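Local coordinates for protein paenibacillus xanthan lyase (Paenibacillus, PDB 6F2P) that probably trims the mannose-ended side chains of xanthan by beta-elimination, acting as a family 8 polysaccharide lyase, at residues G392-E395 against E400-K403; D431-P436 against L441-Q446. All blocks are in the same frame, centred on the assembly; numbering follows the deposited sequence.

Interaction 1 of 2, residues G392-E395 against E400-K403; sequences GNYE and ENNK
Glu395 and Asn401 bring the two backbones closest, their CA atoms 7.0 Å apart, where a single long loop folds back across itself without helix or strand pairing. The loop joins strands 380-385 and 411-415 of the super-sandwich domain of this family 8 polysaccharide lyase, and it illustrates how one asparagine can tie irregular chain together. Asn401 has left-handed backbone angles, and its CB is directed at the facing segment. With CG opposite the backbone N (chi1 -161°), the carboxamide extends across to the main chain, where ND2 donates a hydrogen bond to Glu395 O over 2.9 Å. The N-H points well at its acceptor, at 157°; the oxygen lies close to the plane of the amide, whereas the donor is tilted from the plane of the Glu395 carbonyl.

The same nitrogen comes to the edge of the Tyr394 ring, near the ring plane, with CD2 of Tyr394 3.8 Å from ND2 of Asn401. Ring and amide stand almost perpendicular, 89° apart, and CE2 of Tyr394 lies 3.9 Å from the backbone O of Asn401, so the same flank of the tyrosine borders both the side chain and the main chain of this residue.

The acids join this buried loop to the alpha-helical domain: Glu395 reaches His220, Tyr225 and Arg283, and Glu400 forms salt bridges with Arg283 and Arg287. Arg283 is shared by the two carboxylates, while Asn584, within the super-sandwich, hydrogen-bonds Glu400. Just ahead of the tyrosine, Asn393 OD1 accepts a hydrogen bond from Tyr394 N at 2.7 Å.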
ATOM      1  N   GLY A 392       2.828   4.600  10.851  1.00 18.49           N
ATOM      2  CA  GLY A 392       2.611   5.592  11.888  1.00 14.24           C
ATOM      3  C   GLY A 392       2.247   6.975  11.374  1.00 16.48           C
ATOM      4  O   GLY A 392       2.641   7.363  10.269  1.00 14.33           O
ATOM      5  N   ASN A 393       1.494   7.721  12.181  1.00 15.42           N
ATOM      6  CA  ASN A 393       1.013   9.038  11.777  1.00 13.15           C
ATOM      7  C   ASN A 393       2.152   9.991  11.436  1.00 14.45           C
ATOM      8  O   ASN A 393       2.215  10.521  10.330  1.00 18.10           O
ATOM      9  CB  ASN A 393       0.050   9.645  12.816  1.00 18.23           C
ATOM     10  CG  ASN A 393       0.534   9.484  14.260  1.00 18.94           C
ATOM     11  OD1 ASN A 393       1.699   9.171  14.518  1.00 16.28           O
ATOM     12  ND2 ASN A 393      -0.375   9.712  15.210  1.00 13.88           N
ATOM     13  N   TYR A 394       3.059  10.190  12.383  1.00 15.31           N
ATOM     14  CA  TYR A 394       4.300  10.917  12.121  1.00 16.04           C
ATOM     15  C   TYR A 394       5.311  10.528  13.180  1.00 18.25           C
ATOM     16  O   TYR A 394       4.954   9.944  14.210  1.00 15.32           O
ATOM     17  CB  TYR A 394       4.083  12.425  12.174  1.00 16.83           C
ATOM     18  CG  TYR A 394       3.731  12.918  13.558  1.00 18.77           C
ATOM     19  CD1 TYR A 394       2.494  12.629  14.122  1.00 19.74           C
ATOM     20  CD2 TYR A 394       4.633  13.666  14.305  1.00 18.56           C
ATOM     21  CE1 TYR A 394       2.161  13.071  15.387  1.00 21.24           C
ATOM     22  CE2 TYR A 394       4.301  14.122  15.580  1.00 18.22           C
ATOM     23  CZ  TYR A 394       3.061  13.820  16.108  1.00 20.07           C
ATOM     24  OH  TYR A 394       2.714  14.252  17.366  1.00 20.35           O
ATOM     25  N   GLU A 395       6.573  10.860  12.941  1.00 14.82           N
ATOM     26  CA  GLU A 395       7.597  10.558  13.920  1.00 12.68           C
ATOM     27  C   GLU A 395       8.081  11.804  14.630  1.00 16.48           C
ATOM     28  O   GLU A 395       8.446  12.801  14.001  1.00 18.79           O
ATOM     29  CB  GLU A 395       8.783   9.843  13.293  1.00 12.66           C
ATOM     30  CG  GLU A 395       9.789   9.428  14.341  1.00 16.56           C
ATOM     31  CD  GLU A 395      11.032   8.810  13.762  1.00 14.87           C
ATOM     32  OE1 GLU A 395      11.363   7.682  14.180  1.00 16.03           O
ATOM     33  OE2 GLU A 395      11.682   9.452  12.909  1.00 12.07           O
ATOM     34  N   GLU A 400      12.412  16.538  17.966  1.00 20.55           N
ATOM     35  CA  GLU A 400      12.348  16.876  16.551  1.00 20.24           C
ATOM     36  C   GLU A 400      10.933  16.662  16.021  1.00 18.18           C
ATOM     37  O   GLU A 400      10.201  15.792  16.515  1.00 16.42           O
ATOM     38  CB  GLU A 400      13.340  16.041  15.745  1.00 19.46           C
ATOM     39  CG  GLU A 400      14.790  16.265  16.119  1.00 17.48           C
ATOM     40  CD  GLU A 400      15.747  15.769  15.051  1.00 23.61           C
ATOM     41  OE1 GLU A 400      16.092  14.567  15.061  1.00 21.89           O
ATOM     42  OE2 GLU A 400      16.151  16.588  14.195  1.00 27.06           O
ATOM     43  N   ASN A 401      10.559  17.463  15.024  1.00 17.91           N
ATOM     44  CA  ASN A 401       9.245  17.357  14.394  1.00 18.75           C
ATOM     45  C   ASN A 401       8.123  17.473  15.428  1.00 19.87           C
ATOM     46  O   ASN A 401       7.181  16.678  15.431  1.00 22.23           O
ATOM     47  CB  ASN A 401       9.138  16.039  13.616  1.00 16.18           C
ATOM     48  CG  ASN A 401       8.032  16.057  12.584  1.00 17.83           C
ATOM     49  OD1 ASN A 401       7.618  17.121  12.123  1.00 16.22           O
ATOM     50  ND2 ASN A 401       7.546  14.876  12.210  1.00 14.70           N
ATOM     51  N   ASN A 402       8.236  18.465  16.307  1.00 18.43           N
ATOM     52  CA  ASN A 402       7.340  18.573  17.452  1.00 16.66           C
ATOM     53  C   ASN A 402       5.923  18.945  17.068  1.00 18.07           C
ATOM     54  O   ASN A 402       4.982  18.564  17.757  1.00 20.47           O
ATOM     55  CB  ASN A 402       7.873  19.569  18.481  1.00 16.99           C
ATOM     56  CG  ASN A 402       9.253  19.212  18.978  1.00 22.10           C
ATOM     57  OD1 ASN A 402       9.609  18.041  19.086  1.00 23.83           O
ATOM     58  ND2 ASN A 402      10.043  20.227  19.290  1.00 27.48           N
ATOM     59  N   LYS A 403       5.773  19.686  15.971  1.00 17.11           N
ATOM     60  CA  LYS A 403       4.452  20.110  15.505  1.00 16.47           C
ATOM     61  C   LYS A 403       3.926  19.281  14.320  1.00 15.41           C
ATOM     62  O   LYS A 403       3.105  19.750  13.537  1.00 19.14           O
ATOM     63  CB  LYS A 403       4.481  21.593  15.132  1.00 16.83           C
ATOM     64  CG  LYS A 403       4.667  22.533  16.310  1.00 14.91           C
ATOM     65  CD  LYS A 403       5.395  23.792  15.886  1.00 16.85           C
ATOM     66  CE  LYS A 403       4.460  24.884  15.423  1.00 22.87           C
ATOM     67  NZ  LYS A 403       5.198  26.122  15.011  1.00 19.74           N
TER

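Interaction 2 of 2, residues D431-P436 against L441-Q446; sequences DNYRLP and LQNTTQ
Tyr433 O is hydrogen-bonded to two waters, and through them the type I beta turn Asp431-Arg434 is joined to the chain that leaves strand 439-441 of the super-sandwich. The first water, 2.9 Å from Tyr433 O, also binds Leu441 O and accepts from Thr444 N; the second accepts from Asn443 N at 2.9 Å. No direct hydrogen bond crosses between the segments, which makes this surface contact an example of loops joined by solvent and an aromatic ring.

That ring belongs to Tyr433. Its CG lies opposite the carbonyl carbon (chi1 -63°), which carries the ring over to 441-446. Asn443 OD1 sits over one face, 3.5 Å from Tyr433 CD2 and displaced toward the rim, with the amide inclined 43° to the ring. Thr444 O approaches in the ring plane at the CD1 edge, and Thr445 CG2 is 4.2 Å from Tyr433 CE1. Trp405 stacks on the same tyrosine, and Asn443 OD1 also binds a methylpentanediol, probably from the crystallisation liquor. A serine in place of Tyr433 would probably leave Trp405 without its stacking partner and take away the face on which Asn443 OD1 rests.

Alongside, the extended chains of Arg434 and Gln442 point the same way, but NH2 and NE2 are both donors and form no bond with each other. The arginine is instead held by a salt bridge to Glu509 and a cation-pi contact with Trp603.

Each segment is also braced internally: Asp431 OD1 closes an Asx turn by accepting from Tyr433 N, and Thr444 OG1 donates to Leu441 O over 2.7 Å.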
ATOM      1  N   ASP A 431       0.289  27.296   9.874  1.00 16.16           N
ATOM      2  CA  ASP A 431      -0.517  26.801  10.978  1.00 15.59           C
ATOM      3  C   ASP A 431      -0.576  25.271  10.909  1.00 19.83           C
ATOM      4  O   ASP A 431      -1.352  24.702  10.129  1.00 15.33           O
ATOM      5  CB  ASP A 431      -1.922  27.398  10.930  1.00  9.85           C
ATOM      6  CG  ASP A 431      -2.782  26.947  12.095  1.00 19.07           C
ATOM      7  OD1 ASP A 431      -2.306  26.101  12.892  1.00 14.84           O
ATOM      8  OD2 ASP A 431      -3.939  27.426  12.209  1.00 20.50           O
ATOM      9  N   ASN A 432       0.240  24.610  11.728  1.00 15.96           N
ATOM     10  CA  ASN A 432       0.315  23.149  11.729  1.00 13.70           C
ATOM     11  C   ASN A 432      -0.932  22.464  12.276  1.00 14.81           C
ATOM     12  O   ASN A 432      -1.006  21.234  12.301  1.00 14.14           O
ATOM     13  CB  ASN A 432       1.552  22.662  12.490  1.00 15.55           C
ATOM     14  CG  ASN A 432       2.825  22.831  11.692  1.00 19.45           C
ATOM     15  OD1 ASN A 432       3.557  23.803  11.869  1.00 23.37           O
ATOM     16  ND2 ASN A 432       3.091  21.887  10.795  1.00 17.87           N
ATOM     17  N   TYR A 433      -1.905  23.254  12.717  1.00 14.90           N
ATOM     18  CA  TYR A 433      -3.194  22.701  13.119  1.00 19.36           C
ATOM     19  C   TYR A 433      -4.128  22.579  11.911  1.00 18.36           C
ATOM     20  O   TYR A 433      -5.168  21.920  11.979  1.00 16.10           O
ATOM     21  CB  TYR A 433      -3.840  23.558  14.206  1.00 18.30           C
ATOM     22  CG  TYR A 433      -3.049  23.631  15.497  1.00 22.51           C
ATOM     23  CD1 TYR A 433      -2.992  22.548  16.365  1.00 22.74           C
ATOM     24  CD2 TYR A 433      -2.377  24.792  15.859  1.00 25.59           C
ATOM     25  CE1 TYR A 433      -2.273  22.616  17.547  1.00 27.31           C
ATOM     26  CE2 TYR A 433      -1.660  24.871  17.035  1.00 21.39           C
ATOM     27  CZ  TYR A 433      -1.608  23.783  17.879  1.00 25.88           C
ATOM     28  OH  TYR A 433      -0.887  23.863  19.059  1.00 26.87           O
ATOM     29  N   ARG A 434      -3.728  23.204  10.806  1.00 14.14           N
ATOM     30  CA  ARG A 434      -4.521  23.242   9.586  1.00 11.48           C
ATOM     31  C   ARG A 434      -3.690  22.935   8.352  1.00 12.84           C
ATOM     32  O   ARG A 434      -3.605  23.759   7.435  1.00 11.61           O
ATOM     33  CB  ARG A 434      -5.166  24.618   9.418  1.00 13.51           C
ATOM     34  CG  ARG A 434      -6.233  24.907  10.460  1.00 20.39           C
ATOM     35  CD  ARG A 434      -6.980  26.198  10.169  1.00 20.55           C
ATOM     36  NE  ARG A 434      -8.151  26.323  11.034  1.00 24.08           N
ATOM     37  CZ  ARG A 434      -8.683  27.480  11.417  1.00 21.95           C
ATOM     38  NH1 ARG A 434      -8.146  28.619  11.012  1.00 18.57           N
ATOM     39  NH2 ARG A 434      -9.753  27.495  12.203  1.00 16.09           N
ATOM     40  N   LEU A 435      -3.081  21.752   8.329  1.00 11.65           N
ATOM     41  CA  LEU A 435      -2.339  21.286   7.161  1.00 10.25           C
ATOM     42  C   LEU A 435      -3.290  20.835   6.030  1.00 15.44           C
ATOM     43  O   LEU A 435      -4.314  20.180   6.283  1.00 15.06           O
ATOM     44  CB  LEU A 435      -1.405  20.147   7.566  1.00 11.05           C
ATOM     45  CG  LEU A 435      -0.299  20.541   8.544  1.00 13.69           C
ATOM     46  CD1 LEU A 435       0.588  19.349   8.914  1.00 11.28           C
ATOM     47  CD2 LEU A 435       0.526  21.669   7.948  1.00  9.54           C
ATOM     48  N   PRO A 436      -2.948  21.175   4.770  1.00 13.54           N
ATOM     49  CA  PRO A 436      -3.843  20.943   3.623  1.00 12.08           C
ATOM     50  C   PRO A 436      -4.312  19.500   3.489  1.00 15.36           C
ATOM     51  O   PRO A 436      -3.546  18.559   3.721  1.00 16.79           O
ATOM     52  CB  PRO A 436      -2.979  21.311   2.417  1.00 11.78           C
ATOM     53  CG  PRO A 436      -1.942  22.260   2.969  1.00 14.27           C
ATOM     54  CD  PRO A 436      -1.672  21.795   4.369  1.00 11.13           C
ATOM     55  N   LEU A 441      -9.630  17.741  14.405  1.00 14.29           N
ATOM     56  CA  LEU A 441     -10.295  18.484  15.475  1.00 16.99           C
ATOM     57  C   LEU A 441      -9.582  19.817  15.595  1.00 20.11           C
ATOM     58  O   LEU A 441      -8.351  19.855  15.662  1.00 17.30           O
ATOM     59  CB  LEU A 441     -10.185  17.752  16.805  1.00 13.99           C
ATOM     60  CG  LEU A 441     -10.871  16.397  16.896  1.00 21.17           C
ATOM     61  CD1 LEU A 441     -10.557  15.745  18.241  1.00 17.85           C
ATOM     62  CD2 LEU A 441     -12.384  16.537  16.678  1.00 16.23           C
ATOM     63  N   GLN A 442     -10.344  20.907  15.617  1.00 18.74           N
ATOM     64  CA  GLN A 442      -9.755  22.240  15.528  1.00 19.14           C
ATOM     65  C   GLN A 442      -8.773  22.544  16.654  1.00 26.18           C
ATOM     66  O   GLN A 442      -9.092  22.368  17.839  1.00 24.07           O
ATOM     67  CB  GLN A 442     -10.843  23.308  15.492  1.00 20.24           C
ATOM     68  CG  GLN A 442     -10.310  24.712  15.634  1.00 18.21           C
ATOM     69  CD  GLN A 442     -11.383  25.761  15.460  1.00 23.44           C
ATOM     70  OE1 GLN A 442     -12.561  25.502  15.711  1.00 31.13           O
ATOM     71  NE2 GLN A 442     -10.986  26.953  15.016  1.00 19.94           N
ATOM     72  N   ASN A 443      -7.582  23.000  16.260  1.00 30.85           N
ATOM     73  CA  ASN A 443      -6.531  23.423  17.185  1.00 22.04           C
ATOM     74  C   ASN A 443      -6.189  22.365  18.230  1.00 20.16           C
ATOM     75  O   ASN A 443      -6.165  22.636  19.428  1.00 29.19           O
ATOM     76  CB  ASN A 443      -6.921  24.737  17.856  1.00 26.92           C
ATOM     77  CG  ASN A 443      -5.756  25.402  18.566  1.00 39.51           C
ATOM     78  OD1 ASN A 443      -4.879  25.990  17.930  1.00 43.93           O
ATOM     79  ND2 ASN A 443      -5.749  25.323  19.892  1.00 31.38           N
ATOM     80  N   THR A 444      -5.937  21.149  17.771  1.00 18.60           N
ATOM     81  CA  THR A 444      -5.633  20.049  18.672  1.00 21.75           C
ATOM     82  C   THR A 444      -4.335  19.383  18.260  1.00 20.20           C
ATOM     83  O   THR A 444      -3.802  19.643  17.180  1.00 16.26           O
ATOM     84  CB  THR A 444      -6.757  18.993  18.684  1.00 22.26           C
ATOM     85  OG1 THR A 444      -6.885  18.402  17.382  1.00 18.03           O
ATOM     86  CG2 THR A 444      -8.075  19.631  19.085  1.00 20.03           C
ATOM     87  N   THR A 445      -3.822  18.529  19.135  1.00 18.73           N
ATOM     88  CA  THR A 445      -2.597  17.805  18.841  1.00 19.80           C
ATOM     89  C   THR A 445      -2.922  16.329  18.702  1.00 22.86           C
ATOM     90  O   THR A 445      -4.068  15.915  18.895  1.00 24.45           O
ATOM     91  CB  THR A 445      -1.537  17.988  19.947  1.00 16.62           C
ATOM     92  OG1 THR A 445      -2.012  17.411  21.172  1.00 14.74           O
ATOM     93  CG2 THR A 445      -1.220  19.469  20.152  1.00 13.08           C
ATOM     94  N   GLN A 446      -1.913  15.535  18.370  1.00 17.10           N
ATOM     95  CA  GLN A 446      -2.107  14.106  18.256  1.00 16.35           C
ATOM     96  C   GLN A 446      -0.841  13.402  18.685  1.00 17.91           C
ATOM     97  O   GLN A 446       0.262  13.780  18.279  1.00 16.63           O
ATOM     98  CB  GLN A 446      -2.488  13.705  16.816  1.00 16.07           C
ATOM     99  CG  GLN A 446      -2.620  12.198  16.626  1.00 14.65           C
ATOM    100  CD  GLN A 446      -2.964  11.775  15.202  1.00 21.95           C
ATOM    101  OE1 GLN A 446      -3.426  10.653  14.976  1.00 23.31           O
ATOM    102  NE2 GLN A 446      -2.734  12.664  14.238  1.00 17.49           N
TER
HETATM  103  O   HOH W   1      -5.894  20.837  14.547  1.00 16.49           O
HETATM  104  O   HOH W   2      -7.308  23.363  13.399  1.00 22.50           O

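Interactions 1 and 2 follow one another along the chain, the first closing before the second opens, and their centres lie 13 Å apart. Both belong to the super-sandwich domain: interaction 1 lies in the loop before strand 411-415, interaction 2 in the loops flanking strand 439-441, an outermost strand of a five-stranded antiparallel sheet. They meet directly, since Tyr394 OH lies 2.7 Å from Gln446 O, a probable hydrogen bond, and the backbone O of Lys403 packs against Asn432 CB. Trp405, which touches Tyr394 and stacks on Tyr433, adds a further connection. Loops separated along the chain by strand 411-415 and helix 426-429 thus meet in space, between the side facing the helical domain and the sheet edge.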